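Local coordinates for 70 kDa protein (Xanthomonas sp., PDB 4B2N) that oxidatively cleaves rubber (poly-cis-1,4-isoprene) processively as a dioxygenase carrying two c-type hemes, at residues A[247-252]-A[282-287]. Residues are numbered along the deposited sequence; the frame is centred on the assembly and turned at random.
Sequences GSSDAI and HAGMTK. With HEC (heme c), chain C.
One wall of a heme c pocket is formed where S249 and T286 pair as a single antiparallel bridge. Two backbone bonds define this hydrogen-bonded pair: S249 N to T286 O at 2.8 Å and T286 N to S249 O at 2.9 Å.

The T286 hydroxyl donates to the heme propionate oxygen O1D over 2.7 Å; chi1 of 65° sets OG1 between the backbone N and the carbonyl carbon, where it meets both the propionate and a water. This water spans T286 OG1, S249 O and I252 N, donating to the two oxygens and accepting from the nitrogen, so one solvent molecule joins the two segments beside the bridge. I252 packs CG1 and CD1 against the carboxylate carbon CGD, while its CG2 branch reaches A283 CB at 4.2 Å. S249 OG accepts from A251 N, closing an ST turn that sets A251 CB 3.6 Å from the porphyrin meso carbon CHD.

On the side of the bridge away from the heme, M285 folds back at chi2 (-66°) and lays SD 3.5 Å from S249 C, with CE beside D250 CB. That CB also meets the H282 ring obliquely; the ring's ND1 accepts G284 N nearly in plane, 6° out, which fixes its rotation. G247 O lies 3.1 Å from K287 CG, and the extended lysine chain carries NZ to P514 O.

Both segments are loops: 247-252 leads directly into helix 253-261, whereas the loop holding 282-287 comes after that helix and precedes strand 299-300, so the bridge closes the intervening excursion beside the heme.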
loop_
_atom_site.group_PDB
_atom_site.type_symbol
_atom_site.label_atom_id
_atom_site.label_comp_id
_atom_site.label_asym_id
_atom_site.label_seq_id
_atom_site.Cartn_x
_atom_site.Cartn_y
_atom_site.Cartn_z
ATOM N N GLY A 247 -10.732 -0.606 -3.977
ATOM C CA GLY A 247 -9.806 -1.507 -3.238
ATOM C C GLY A 247 -8.442 -1.624 -3.856
ATOM O O GLY A 247 -7.538 -2.352 -3.353
ATOM N N SER A 248 -8.258 -0.918 -4.964
ATOM C CA SER A 248 -6.912 -0.741 -5.536
ATOM C C SER A 248 -6.895 0.604 -6.229
ATOM O O SER A 248 -7.984 1.169 -6.527
ATOM C CB SER A 248 -6.553 -1.918 -6.476
ATOM O OG SER A 248 -7.487 -1.956 -7.558
ATOM N N SER A 249 -5.705 1.138 -6.495
ATOM C CA SER A 249 -5.637 2.446 -7.165
ATOM C C SER A 249 -4.313 2.584 -7.922
ATOM O O SER A 249 -3.389 1.756 -7.744
ATOM C CB SER A 249 -5.732 3.577 -6.118
ATOM O OG SER A 249 -4.530 3.701 -5.347
ATOM N N ASP A 250 -4.162 3.717 -8.615
ATOM C CA ASP A 250 -2.890 4.035 -9.278
ATOM C C ASP A 250 -1.940 4.797 -8.324
ATOM O O ASP A 250 -1.138 5.623 -8.780
ATOM C CB ASP A 250 -3.115 4.803 -10.576
ATOM C CG ASP A 250 -3.750 6.135 -10.346
ATOM O OD1 ASP A 250 -3.863 6.493 -9.160
ATOM O OD2 ASP A 250 -4.101 6.877 -11.317
ATOM N N ALA A 251 -2.041 4.515 -7.017
ATOM C CA ALA A 251 -1.215 5.226 -6.016
ATOM C C ALA A 251 0.266 5.174 -6.474
ATOM O O ALA A 251 0.971 6.193 -6.489
ATOM C CB ALA A 251 -1.412 4.637 -4.573
ATOM N N ILE A 252 0.772 3.972 -6.768
ATOM C CA ILE A 252 2.171 3.838 -7.105
ATOM C C ILE A 252 2.615 4.618 -8.380
ATOM O O ILE A 252 3.802 4.925 -8.498
ATOM C CB ILE A 252 2.565 2.319 -7.212
ATOM C CG1 ILE A 252 4.065 2.104 -6.993
ATOM C CG2 ILE A 252 2.146 1.758 -8.530
ATOM C CD1 ILE A 252 4.534 2.616 -5.656
ATOM N N HIS A 282 1.761 2.161 -17.883
ATOM C CA HIS A 282 0.969 2.243 -16.651
ATOM C C HIS A 282 1.175 0.981 -15.818
ATOM O O HIS A 282 1.146 -0.160 -16.351
ATOM C CB HIS A 282 -0.489 2.444 -17.035
ATOM C CG HIS A 282 -1.405 2.849 -15.876
ATOM N ND1 HIS A 282 -1.679 2.020 -14.827
ATOM C CD2 HIS A 282 -2.173 4.017 -15.659
ATOM C CE1 HIS A 282 -2.533 2.632 -13.965
ATOM N NE2 HIS A 282 -2.849 3.851 -14.477
ATOM N N ALA A 283 1.417 1.150 -14.515
ATOM C CA ALA A 283 1.678 -0.005 -13.657
ATOM C C ALA A 283 0.401 -0.843 -13.245
ATOM O O ALA A 283 0.526 -1.903 -12.632
ATOM C CB ALA A 283 2.503 0.415 -12.445
ATOM N N GLY A 284 -0.787 -0.396 -13.651
ATOM C CA GLY A 284 -2.032 -1.015 -13.230
ATOM C C GLY A 284 -2.480 -0.474 -11.862
ATOM O O GLY A 284 -1.852 0.410 -11.277
ATOM N N MET A 285 -3.499 -1.106 -11.315
ATOM C CA MET A 285 -3.970 -0.786 -10.004
ATOM C C MET A 285 -3.184 -1.673 -9.032
ATOM O O MET A 285 -3.006 -2.846 -9.265
ATOM C CB MET A 285 -5.449 -1.082 -9.898
ATOM C CG MET A 285 -6.287 -0.343 -10.941
ATOM S SD MET A 285 -6.220 1.442 -10.622
ATOM C CE MET A 285 -5.419 2.013 -12.076
ATOM N N THR A 286 -2.775 -1.092 -7.905
ATOM C CA THR A 286 -2.398 -1.946 -6.791
ATOM C C THR A 286 -3.181 -1.674 -5.525
ATOM O O THR A 286 -3.728 -0.542 -5.319
ATOM C CB THR A 286 -0.896 -2.033 -6.519
ATOM O OG1 THR A 286 -0.403 -0.769 -6.101
ATOM C CG2 THR A 286 -0.160 -2.617 -7.788
ATOM N N LYS A 287 -3.341 -2.740 -4.754
ATOM C CA LYS A 287 -3.937 -2.642 -3.409
ATOM C C LYS A 287 -2.835 -2.368 -2.398
ATOM O O LYS A 287 -1.706 -2.854 -2.596
ATOM C CB LYS A 287 -4.570 -3.990 -3.087
ATOM C CG LYS A 287 -5.425 -4.059 -1.818
ATOM C CD LYS A 287 -5.853 -5.528 -1.583
ATOM C CE LYS A 287 -6.647 -5.503 -0.252
ATOM N NZ LYS A 287 -6.477 -6.802 0.417
HETATM FE FE HEC C . 0.728 3.794 0.862
HETATM C CHA HEC C . 2.736 1.132 -0.168
HETATM C CHB HEC C . 2.800 4.287 3.658
HETATM C CHC HEC C . -0.786 6.891 1.587
HETATM C CHD HEC C . -1.616 3.012 -1.423
HETATM N NA HEC C . 2.354 2.986 1.562
HETATM C C1A HEC C . 2.971 1.780 1.113
HETATM C C2A HEC C . 3.969 1.262 2.037
HETATM C C3A HEC C . 4.025 2.151 3.150
HETATM C C4A HEC C . 3.014 3.168 2.838
HETATM C CMA HEC C . 4.870 2.007 4.400
HETATM C CAA HEC C . 4.848 -0.008 1.911
HETATM C CBA HEC C . 3.955 -1.183 2.317
HETATM C CGA HEC C . 4.618 -2.527 2.073
HETATM O O1A HEC C . 5.230 -2.791 0.981
HETATM O O2A HEC C . 4.432 -3.341 2.981
HETATM N NB HEC C . 1.044 5.279 2.233
HETATM C C1B HEC C . 1.822 5.289 3.321
HETATM C C2B HEC C . 1.752 6.485 4.147
HETATM C C3B HEC C . 0.730 7.246 3.538
HETATM C C4B HEC C . 0.307 6.406 2.423
HETATM C CMB HEC C . 2.622 6.689 5.321
HETATM C CAB HEC C . 0.217 8.621 3.875
HETATM C CBB HEC C . 1.176 9.662 3.751
HETATM N NC HEC C . -0.871 4.817 0.288
HETATM C C1C HEC C . -1.407 6.056 0.588
HETATM C C2C HEC C . -2.682 6.339 -0.119
HETATM C C3C HEC C . -2.874 5.182 -1.020
HETATM C C4C HEC C . -1.749 4.291 -0.748
HETATM C CMC HEC C . -3.480 7.626 0.055
HETATM C CAC HEC C . -3.966 4.935 -2.016
HETATM C CBC HEC C . -4.396 6.017 -2.790
HETATM N ND HEC C . 0.617 2.334 -0.554
HETATM C C1D HEC C . -0.410 2.185 -1.389
HETATM C C2D HEC C . -0.276 1.074 -2.274
HETATM C C3D HEC C . 0.999 0.540 -1.912
HETATM C C4D HEC C . 1.482 1.410 -0.846
HETATM C CMD HEC C . -1.180 0.539 -3.326
HETATM C CAD HEC C . 1.672 -0.575 -2.633
HETATM C CBD HEC C . 2.236 0.229 -3.869
HETATM C CGD HEC C . 2.881 -0.731 -4.842
HETATM O O1D HEC C . 2.287 -1.069 -5.897
HETATM O O2D HEC C . 3.993 -1.237 -4.472
HETATM O O HOH W 1 -4.485 1.706 -3.539
HETATM O O HOH W 2 -0.860 1.740 -6.959
HETATM O O HOH W 3 -5.385 5.293 -13.240
#